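Local coordinates for protein complement factor MASP-3 (Homo sapiens, PDB 3DEM) that probably associates, through its CUB1-EGF-CUB2 region, with mannan-binding lectin and ficolins as a serine protease component of the complement lectin pathway, at residues V221-D226 with L237-G242; E55-K60 with R100-N105; I228-G233 with H254-L259. One frame throughout, in Å; residues are numbered along the deposited sequence.

Contact 1 (V221-D226 with L237-G242); sequences VPCPYD and LGPFCG. With CA (calcium ion), chain F.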
loop_
_atom_site.group_PDB
_atom_site.type_symbol
_atom_site.label_atom_id
_atom_site.label_comp_id
_atom_site.label_asym_id
_atom_site.label_seq_id
_atom_site.Cartn_x
_atom_site.Cartn_y
_atom_site.Cartn_z
ATOM N N VAL A 221 -37.903 -6.674 26.695
ATOM C CA VAL A 221 -38.696 -7.064 25.537
ATOM C C VAL A 221 -38.552 -8.562 25.300
ATOM O O VAL A 221 -37.440 -9.082 25.309
ATOM C CB VAL A 221 -38.247 -6.279 24.283
ATOM C CG1 VAL A 221 -39.014 -6.728 23.048
ATOM C CG2 VAL A 221 -38.419 -4.774 24.513
ATOM N N PRO A 222 -39.680 -9.266 25.113
ATOM C CA PRO A 222 -39.629 -10.702 24.843
ATOM C C PRO A 222 -38.948 -11.057 23.519
ATOM O O PRO A 222 -39.463 -10.742 22.449
ATOM C CB PRO A 222 -41.108 -11.117 24.827
ATOM C CG PRO A 222 -41.868 -9.866 24.594
ATOM C CD PRO A 222 -41.059 -8.754 25.179
ATOM N N CYS A 223 -37.785 -11.695 23.619
ATOM C CA CYS A 223 -37.058 -12.242 22.471
ATOM C C CYS A 223 -37.082 -11.384 21.197
ATOM O O CYS A 223 -37.640 -11.804 20.181
ATOM C CB CYS A 223 -37.571 -13.657 22.160
ATOM S SG CYS A 223 -37.635 -14.797 23.597
ATOM N N PRO A 224 -36.464 -10.189 21.243
ATOM C CA PRO A 224 -36.453 -9.312 20.073
ATOM C C PRO A 224 -35.358 -9.642 19.059
ATOM O O PRO A 224 -35.377 -9.110 17.950
ATOM C CB PRO A 224 -36.199 -7.932 20.682
ATOM C CG PRO A 224 -35.399 -8.202 21.893
ATOM C CD PRO A 224 -35.773 -9.580 22.393
ATOM N N TYR A 225 -34.428 -10.518 19.434
ATOM C CA TYR A 225 -33.252 -10.793 18.613
ATOM C C TYR A 225 -33.254 -12.198 18.014
ATOM O O TYR A 225 -33.427 -12.369 16.805
ATOM C CB TYR A 225 -31.973 -10.589 19.438
ATOM C CG TYR A 225 -31.883 -9.240 20.130
ATOM C CD1 TYR A 225 -32.032 -8.055 19.415
ATOM C CD2 TYR A 225 -31.637 -9.155 21.492
ATOM C CE1 TYR A 225 -31.942 -6.819 20.046
ATOM C CE2 TYR A 225 -31.544 -7.926 22.131
ATOM C CZ TYR A 225 -31.698 -6.763 21.404
ATOM O OH TYR A 225 -31.614 -5.549 22.045
ATOM N N ASP A 226 -33.026 -13.194 18.869
ATOM C CA ASP A 226 -33.011 -14.595 18.470
ATOM C C ASP A 226 -34.118 -15.337 19.217
ATOM O O ASP A 226 -34.575 -14.884 20.264
ATOM C CB ASP A 226 -31.665 -15.236 18.807
ATOM C CG ASP A 226 -30.477 -14.413 18.320
ATOM O OD1 ASP A 226 -30.611 -13.646 17.337
ATOM O OD2 ASP A 226 -29.394 -14.547 18.926
ATOM N N LEU A 237 -45.709 -22.484 19.969
ATOM C CA LEU A 237 -45.199 -22.248 21.309
ATOM C C LEU A 237 -43.967 -21.361 21.232
ATOM O O LEU A 237 -43.175 -21.467 20.306
ATOM C CB LEU A 237 -44.848 -23.572 21.986
ATOM C CG LEU A 237 -45.981 -24.588 22.086
ATOM C CD1 LEU A 237 -45.426 -25.928 22.514
ATOM C CD2 LEU A 237 -47.042 -24.103 23.059
ATOM N N GLY A 238 -43.806 -20.490 22.217
ATOM C CA GLY A 238 -42.690 -19.564 22.228
ATOM C C GLY A 238 -43.188 -18.157 21.989
ATOM O O GLY A 238 -44.374 -17.889 22.142
ATOM N N PRO A 239 -42.287 -17.247 21.593
ATOM C CA PRO A 239 -40.875 -17.537 21.335
ATOM C C PRO A 239 -40.063 -17.810 22.608
ATOM O O PRO A 239 -40.406 -17.337 23.685
ATOM C CB PRO A 239 -40.377 -16.268 20.638
ATOM C CG PRO A 239 -41.307 -15.190 21.094
ATOM C CD PRO A 239 -42.631 -15.834 21.354
ATOM N N PHE A 240 -38.992 -18.583 22.471
ATOM C CA PHE A 240 -38.142 -18.907 23.608
ATOM C C PHE A 240 -36.746 -18.354 23.391
ATOM O O PHE A 240 -36.177 -18.475 22.301
ATOM C CB PHE A 240 -38.056 -20.422 23.821
ATOM C CG PHE A 240 -39.386 -21.081 24.057
ATOM C CD1 PHE A 240 -39.888 -22.001 23.149
ATOM C CD2 PHE A 240 -40.138 -20.773 25.182
ATOM C CE1 PHE A 240 -41.115 -22.613 23.363
ATOM C CE2 PHE A 240 -41.365 -21.375 25.400
ATOM C CZ PHE A 240 -41.854 -22.299 24.490
ATOM N N CYS A 241 -36.199 -17.743 24.435
ATOM C CA CYS A 241 -34.834 -17.243 24.400
ATOM C C CYS A 241 -34.304 -17.177 25.830
ATOM O O CYS A 241 -34.986 -17.592 26.769
ATOM C CB CYS A 241 -34.781 -15.867 23.730
ATOM S SG CYS A 241 -35.808 -14.637 24.543
ATOM N N GLY A 242 -33.084 -16.677 25.996
ATOM C CA GLY A 242 -32.517 -16.491 27.330
ATOM C C GLY A 242 -31.565 -17.581 27.792
ATOM O O GLY A 242 -31.046 -18.356 26.991
HETATM CA CA CA F . -28.064 -12.829 18.073
HETATM O O HOH W 1 -27.371 -14.175 16.217
HETATM O O HOH W 2 -26.501 -14.152 19.319
#

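Contact 2 (E55-K60 with R100-N105); sequences EYDYVK and RSDFSN. With CA (calcium ion), chain E.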
loop_
_atom_site.group_PDB
_atom_site.type_symbol
_atom_site.label_atom_id
_atom_site.label_comp_id
_atom_site.label_asym_id
_atom_site.label_seq_id
_atom_site.Cartn_x
_atom_site.Cartn_y
_atom_site.Cartn_z
ATOM N N GLU A 55 2.801 32.024 14.658
ATOM C CA GLU A 55 1.795 33.054 14.428
ATOM C C GLU A 55 2.129 33.947 13.235
ATOM O O GLU A 55 1.228 34.461 12.577
ATOM C CB GLU A 55 1.536 33.886 15.697
ATOM C CG GLU A 55 2.753 34.600 16.286
ATOM C CD GLU A 55 2.429 35.314 17.591
ATOM O OE1 GLU A 55 1.334 35.070 18.140
ATOM O OE2 GLU A 55 3.260 36.119 18.070
ATOM N N TYR A 56 3.419 34.112 12.955
ATOM C CA TYR A 56 3.859 34.960 11.850
ATOM C C TYR A 56 3.823 34.213 10.519
ATOM O O TYR A 56 2.825 34.267 9.799
ATOM C CB TYR A 56 5.246 35.554 12.132
ATOM C CG TYR A 56 5.292 36.425 13.376
ATOM C CD1 TYR A 56 6.493 36.687 14.030
ATOM C CD2 TYR A 56 4.127 36.975 13.905
ATOM C CE1 TYR A 56 6.531 37.483 15.169
ATOM C CE2 TYR A 56 4.156 37.766 15.042
ATOM C CZ TYR A 56 5.358 38.016 15.670
ATOM O OH TYR A 56 5.375 38.810 16.804
ATOM N N ASP A 57 4.906 33.518 10.186
ATOM C CA ASP A 57 4.931 32.696 8.980
ATOM C C ASP A 57 4.639 31.247 9.353
ATOM O O ASP A 57 5.074 30.771 10.402
ATOM C CB ASP A 57 6.283 32.804 8.274
ATOM C CG ASP A 57 6.580 34.212 7.795
ATOM O OD1 ASP A 57 5.717 35.098 7.965
ATOM O OD2 ASP A 57 7.680 34.439 7.249
ATOM N N TYR A 58 3.899 30.542 8.506
ATOM C CA TYR A 58 3.547 29.167 8.826
ATOM C C TYR A 58 3.071 28.316 7.655
ATOM O O TYR A 58 2.619 28.826 6.625
ATOM C CB TYR A 58 2.496 29.130 9.936
ATOM C CG TYR A 58 1.182 29.782 9.578
ATOM C CD1 TYR A 58 0.227 29.102 8.832
ATOM C CD2 TYR A 58 0.886 31.074 10.000
ATOM C CE1 TYR A 58 -0.983 29.689 8.508
ATOM C CE2 TYR A 58 -0.324 31.668 9.687
ATOM C CZ TYR A 58 -1.251 30.968 8.940
ATOM O OH TYR A 58 -2.452 31.550 8.620
ATOM N N VAL A 59 3.210 27.007 7.829
ATOM C CA VAL A 59 2.553 26.035 6.977
ATOM C C VAL A 59 1.567 25.279 7.856
ATOM O O VAL A 59 1.957 24.577 8.789
ATOM C CB VAL A 59 3.550 25.053 6.319
ATOM C CG1 VAL A 59 2.802 23.933 5.609
ATOM C CG2 VAL A 59 4.472 25.785 5.343
ATOM N N LYS A 60 0.284 25.450 7.568
ATOM C CA LYS A 60 -0.780 24.865 8.369
ATOM C C LYS A 60 -1.398 23.694 7.609
ATOM O O LYS A 60 -1.815 23.838 6.454
ATOM C CB LYS A 60 -1.836 25.932 8.654
ATOM C CG LYS A 60 -2.933 25.530 9.618
ATOM C CD LYS A 60 -3.937 26.672 9.768
ATOM C CE LYS A 60 -4.906 26.429 10.914
ATOM N NZ LYS A 60 -5.796 27.608 11.174
ATOM N N ARG A 100 1.366 30.745 4.847
ATOM C CA ARG A 100 1.170 32.166 5.073
ATOM C C ARG A 100 2.481 32.860 5.385
ATOM O O ARG A 100 3.299 32.359 6.153
ATOM C CB ARG A 100 0.186 32.421 6.213
ATOM C CG ARG A 100 -0.178 33.895 6.355
ATOM C CD ARG A 100 0.145 34.417 7.742
ATOM N NE ARG A 100 -0.086 35.852 7.858
ATOM C CZ ARG A 100 0.129 36.551 8.967
ATOM N NH1 ARG A 100 0.585 35.945 10.055
ATOM N NH2 ARG A 100 -0.108 37.856 8.989
ATOM N N SER A 101 2.653 34.032 4.789
ATOM C CA SER A 101 3.813 34.866 5.010
ATOM C C SER A 101 3.290 36.236 5.427
ATOM O O SER A 101 2.486 36.835 4.714
ATOM C CB SER A 101 4.612 34.966 3.709
ATOM O OG SER A 101 5.776 35.754 3.864
ATOM N N ASP A 102 3.696 36.729 6.591
ATOM C CA ASP A 102 3.201 38.037 7.024
ATOM C C ASP A 102 3.907 39.182 6.299
ATOM O O ASP A 102 4.554 38.970 5.272
ATOM C CB ASP A 102 3.243 38.196 8.554
ATOM C CG ASP A 102 4.642 38.083 9.129
ATOM O OD1 ASP A 102 5.599 37.839 8.367
ATOM O OD2 ASP A 102 4.780 38.240 10.362
ATOM N N PHE A 103 3.775 40.393 6.828
ATOM C CA PHE A 103 4.317 41.582 6.173
ATOM C C PHE A 103 5.817 41.735 6.403
ATOM O O PHE A 103 6.486 42.486 5.699
ATOM C CB PHE A 103 3.586 42.841 6.660
ATOM C CG PHE A 103 2.126 42.882 6.291
ATOM C CD1 PHE A 103 1.184 42.186 7.040
ATOM C CD2 PHE A 103 1.694 43.620 5.196
ATOM C CE1 PHE A 103 -0.162 42.222 6.702
ATOM C CE2 PHE A 103 0.349 43.662 4.850
ATOM C CZ PHE A 103 -0.579 42.963 5.604
ATOM N N SER A 104 6.340 41.020 7.390
ATOM C CA SER A 104 7.723 41.203 7.810
ATOM C C SER A 104 8.643 40.080 7.336
ATOM O O SER A 104 8.812 39.076 8.030
ATOM C CB SER A 104 7.797 41.320 9.335
ATOM O OG SER A 104 9.106 41.670 9.756
ATOM N N ASN A 105 9.243 40.259 6.159
ATOM C CA ASN A 105 10.242 39.310 5.664
ATOM C C ASN A 105 11.640 39.933 5.555
ATOM O O ASN A 105 12.262 39.902 4.488
ATOM C CB ASN A 105 9.812 38.702 4.324
ATOM C CG ASN A 105 10.290 37.265 4.152
ATOM O OD1 ASN A 105 10.671 36.604 5.120
ATOM N ND2 ASN A 105 10.260 36.772 2.919
HETATM CA CA CA E . 7.524 36.884 7.856
HETATM O O HOH W 3 6.568 37.510 5.529
HETATM O O HOH W 4 9.692 36.690 7.235
#

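Contact 3 (I228-G233 with H254-L259); sequences IKIKVG and HSVLIL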
loop_
_atom_site.group_PDB
_atom_site.type_symbol
_atom_site.label_atom_id
_atom_site.label_comp_id
_atom_site.label_asym_id
_atom_site.label_seq_id
_atom_site.Cartn_x
_atom_site.Cartn_y
_atom_site.Cartn_z
ATOM N N ILE A 228 -36.511 -19.444 19.529
ATOM C CA ILE A 228 -37.087 -20.686 19.071
ATOM C C ILE A 228 -38.603 -20.542 19.102
ATOM O O ILE A 228 -39.165 -20.023 20.071
ATOM C CB ILE A 228 -36.713 -21.856 20.012
ATOM C CG1 ILE A 228 -35.215 -22.141 19.964
ATOM C CG2 ILE A 228 -37.499 -23.115 19.651
ATOM C CD1 ILE A 228 -34.782 -23.244 20.909
ATOM N N LYS A 229 -39.249 -20.978 18.027
ATOM C CA LYS A 229 -40.683 -21.191 18.014
ATOM C C LYS A 229 -40.897 -22.674 17.725
ATOM O O LYS A 229 -40.139 -23.288 16.965
ATOM C CB LYS A 229 -41.352 -20.375 16.911
ATOM C CG LYS A 229 -41.500 -18.889 17.188
ATOM C CD LYS A 229 -41.867 -18.154 15.891
ATOM C CE LYS A 229 -42.222 -16.689 16.125
ATOM N NZ LYS A 229 -42.705 -16.026 14.865
ATOM N N ILE A 230 -41.929 -23.244 18.327
ATOM C CA ILE A 230 -42.245 -24.642 18.110
ATOM C C ILE A 230 -43.702 -24.773 17.706
ATOM O O ILE A 230 -44.600 -24.495 18.501
ATOM C CB ILE A 230 -41.991 -25.477 19.372
ATOM C CG1 ILE A 230 -40.521 -25.357 19.806
ATOM C CG2 ILE A 230 -42.398 -26.926 19.132
ATOM C CD1 ILE A 230 -40.197 -26.083 21.099
ATOM N N LYS A 231 -43.935 -25.182 16.463
ATOM C CA LYS A 231 -45.297 -25.379 15.993
ATOM C C LYS A 231 -45.744 -26.830 16.134
ATOM O O LYS A 231 -45.136 -27.742 15.571
ATOM C CB LYS A 231 -45.474 -24.903 14.546
ATOM C CG LYS A 231 -46.897 -25.077 14.043
ATOM C CD LYS A 231 -47.163 -24.321 12.753
ATOM C CE LYS A 231 -48.629 -24.416 12.374
ATOM N NZ LYS A 231 -48.913 -23.842 11.036
ATOM N N VAL A 232 -46.805 -27.027 16.902
ATOM C CA VAL A 232 -47.426 -28.336 17.042
ATOM C C VAL A 232 -48.925 -28.157 16.836
ATOM O O VAL A 232 -49.549 -27.319 17.484
ATOM C CB VAL A 232 -47.095 -28.994 18.408
ATOM C CG1 VAL A 232 -46.866 -27.939 19.478
ATOM C CG2 VAL A 232 -48.184 -29.977 18.827
ATOM N N GLY A 233 -49.488 -28.916 15.904
ATOM C CA GLY A 233 -50.873 -28.705 15.491
ATOM C C GLY A 233 -50.992 -27.310 14.913
ATOM O O GLY A 233 -50.050 -26.816 14.293
ATOM N N HIS A 254 -47.698 -36.325 16.443
ATOM C CA HIS A 254 -46.649 -37.150 15.869
ATOM C C HIS A 254 -45.708 -36.303 15.022
ATOM O O HIS A 254 -44.701 -36.797 14.525
ATOM C CB HIS A 254 -47.245 -38.265 15.021
ATOM C CG HIS A 254 -48.104 -37.770 13.905
ATOM N ND1 HIS A 254 -47.585 -37.320 12.710
ATOM C CD2 HIS A 254 -49.448 -37.650 13.802
ATOM C CE1 HIS A 254 -48.572 -36.944 11.919
ATOM N NE2 HIS A 254 -49.713 -37.135 12.557
ATOM N N SER A 255 -46.044 -35.029 14.857
ATOM C CA SER A 255 -45.206 -34.128 14.083
ATOM C C SER A 255 -45.012 -32.777 14.760
ATOM O O SER A 255 -45.949 -32.207 15.321
ATOM C CB SER A 255 -45.791 -33.919 12.692
ATOM O OG SER A 255 -47.046 -33.280 12.788
ATOM N N VAL A 256 -43.790 -32.267 14.684
ATOM C CA VAL A 256 -43.416 -31.034 15.356
ATOM C C VAL A 256 -42.468 -30.234 14.474
ATOM O O VAL A 256 -41.585 -30.800 13.817
ATOM C CB VAL A 256 -42.712 -31.325 16.709
ATOM C CG1 VAL A 256 -42.217 -30.038 17.341
ATOM C CG2 VAL A 256 -43.650 -32.080 17.658
ATOM N N LEU A 257 -42.658 -28.920 14.443
ATOM C CA LEU A 257 -41.707 -28.044 13.776
ATOM C C LEU A 257 -41.007 -27.133 14.772
ATOM O O LEU A 257 -41.651 -26.469 15.585
ATOM C CB LEU A 257 -42.388 -27.199 12.698
ATOM C CG LEU A 257 -41.493 -26.108 12.099
ATOM C CD1 LEU A 257 -40.441 -26.701 11.153
ATOM C CD2 LEU A 257 -42.320 -25.039 11.396
ATOM N N ILE A 258 -39.683 -27.108 14.705
ATOM C CA ILE A 258 -38.888 -26.203 15.513
ATOM C C ILE A 258 -38.252 -25.183 14.577
ATOM O O ILE A 258 -37.526 -25.541 13.641
ATOM C CB ILE A 258 -37.794 -26.953 16.295
ATOM C CG1 ILE A 258 -38.423 -28.001 17.222
ATOM C CG2 ILE A 258 -36.945 -25.981 17.103
ATOM C CD1 ILE A 258 -37.570 -29.228 17.417
ATOM N N LEU A 259 -38.550 -23.912 14.822
ATOM C CA LEU A 259 -37.940 -22.823 14.087
ATOM C C LEU A 259 -36.952 -22.092 14.988
ATOM O O LEU A 259 -37.300 -21.669 16.096
ATOM C CB LEU A 259 -39.007 -21.855 13.564
ATOM C CG LEU A 259 -38.504 -20.632 12.778
ATOM C CD1 LEU A 259 -39.503 -20.179 11.719
ATOM C CD2 LEU A 259 -38.161 -19.473 13.710
#

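Contact 1 (V221-D226 with L237-G242)
A disulfide of the second CUB domain, C223-C241, ties the loop leading into strand 227-232 to the end of strand 235-240. The two SG atoms are 2.1 Å apart, and the torsion about the S-S bond is -89°, close to the relaxed right-angle value for a disulfide. On C241 the sulfur lies between the backbone N and the carbonyl carbon (chi1 58°), which turns it to the loop; C223 reaches it with SG beside its own N. P239, which follows a cis peptide bond, brings CB to 4.1 Å from C223 CB, beside the bridge. At the other end of the loop, the carbonyl O of D226 is 3.6 Å from C241 CB. The carboxylate of D226 grips a calcium ion with both oxygens, unevenly: OD2 is 2.3 Å from the metal and OD1 2.8 Å. Two waters, E216, D263 and the carbonyl O of S265 complete the site, and Y187 hydrogen-bonds to D226 OD2. With no hydrogen bond between the segments, the covalent link and the few van der Waals approaches around it make up the contact, tethering the loop three residues before its calcium ligand.

Contact 2 (E55-K60 with R100-N105)
Y58 and R100 form an antiparallel hydrogen-bonded pair, Y58 N to R100 O at 3.0 Å and R100 N to Y58 O at 2.9 Å, where strand 58-62 leaves, and strand 94-101 enters, the calcium-binding loops of the first CUB domain. Beyond this pair the chains stay side by side as far as Y56 and D102, and D57 and D102 turn their carboxylates to a calcium ion. D57 is bidentate, both carboxylate oxygens 2.5 Å from the calcium ion, whereas D102 uses OD1 alone, at 2.2 Å. The two carboxylates stand at about a right angle, their planes 82° apart, and the shared cation lets D57 OD1 and D102 OD1 come close. D57 OD1 also accepts a nearly straight bond from D102 N, on the syn side but 35° out of the carboxylate plane. The carbonyl O of S104, two waters and E49 complete the coordination, and Y21 OH hydrogen-bonds to D57 OD2. S101 OG binds one of those waters as well as the carbonyl O of P22, a second-shell link to the metal.

On the side of the sheet carrying Y58 and R100, the arginine CB lies over one face of the tyrosine ring, 3.7 Å from its centroid, in a CH-pi contact. The arginine chain bends at chi2 (-123°), bringing CD past ring atom CE2 and turning NH1 toward the carbonyl oxygens of E55 and Y56; the bond to Y56 O is weak. D102 OD2, the oxygen not bound to calcium, lies 3.3 Å from Y56 CB.

Contact 3 (I228-G233 with H254-L259)
The face carrying I228, I230, V256 and I258 is the tightly packed side of this antiparallel strand pair in the second CUB domain; the face bearing K229, K231, L257 and L259 has longer side-chain approaches and is partly open to solvent, K231 most of all. The axes of segments 228-232 and 255-259 approach to 4.7 Å, with N-to-C directions 164° apart. K229 with L259 and K231 with L257 are hydrogen-bonded pairs, each joined by two backbone bonds; the shortest is L259 N to K229 O, at 2.7 Å. I230 and I258 form the non-hydrogen-bonded pair between them, and I230 CA rests 3.2 Å from L257 O in a CA-H...O contact.

On the buried face the side chains engage diagonally as well as directly across. I230 sends CG2 opposite its backbone N, where it meets V256 CG1 at 3.6 Å, the two side chains crossing at a slant. I228 and I258 instead lie side by side and point the same way, their CG2 methyls 3.9 Å apart. Directly across, I230 CG1 and I258 CG1 are 4.3 Å apart.

On the other face the side chains of the pairs meet no closer than CB to CB, 4.3 Å for both K229-L259 and K231-L257, and each lysine then extends away from the partner strand.

Both strands are internal to a four-stranded antiparallel sheet, flanked by 192-198 beyond 255-261 and by 235-240 beyond 227-232. The aliphatic face packs on strand 205-209 of the other sheet, I230 meeting L207 and V256 meeting V205, in the beta-sandwich of the CUB fold.

Contacts 1 and 3 share a sheet of the second CUB domain: their centres are about 15 Å apart, and strand 235-240 of contact 1 borders strand 227-232 of contact 3. The join is L237 N to I230 O (2.7 Å) and F240 N to I228 O (2.8 Å), probable hydrogen bonds. Contact 2, in the first CUB domain across the chain's centre, is about 66 Å from contact 1 and about 78 Å from contact 3, centre to centre. Contacts 1 and 2 sit at equivalent calcium sites, each binding its own ion, with one ligand residue from contact 1 and three from contact 2. The I228 side chain of contact 3 lies about 12 Å from the ion bound by D226.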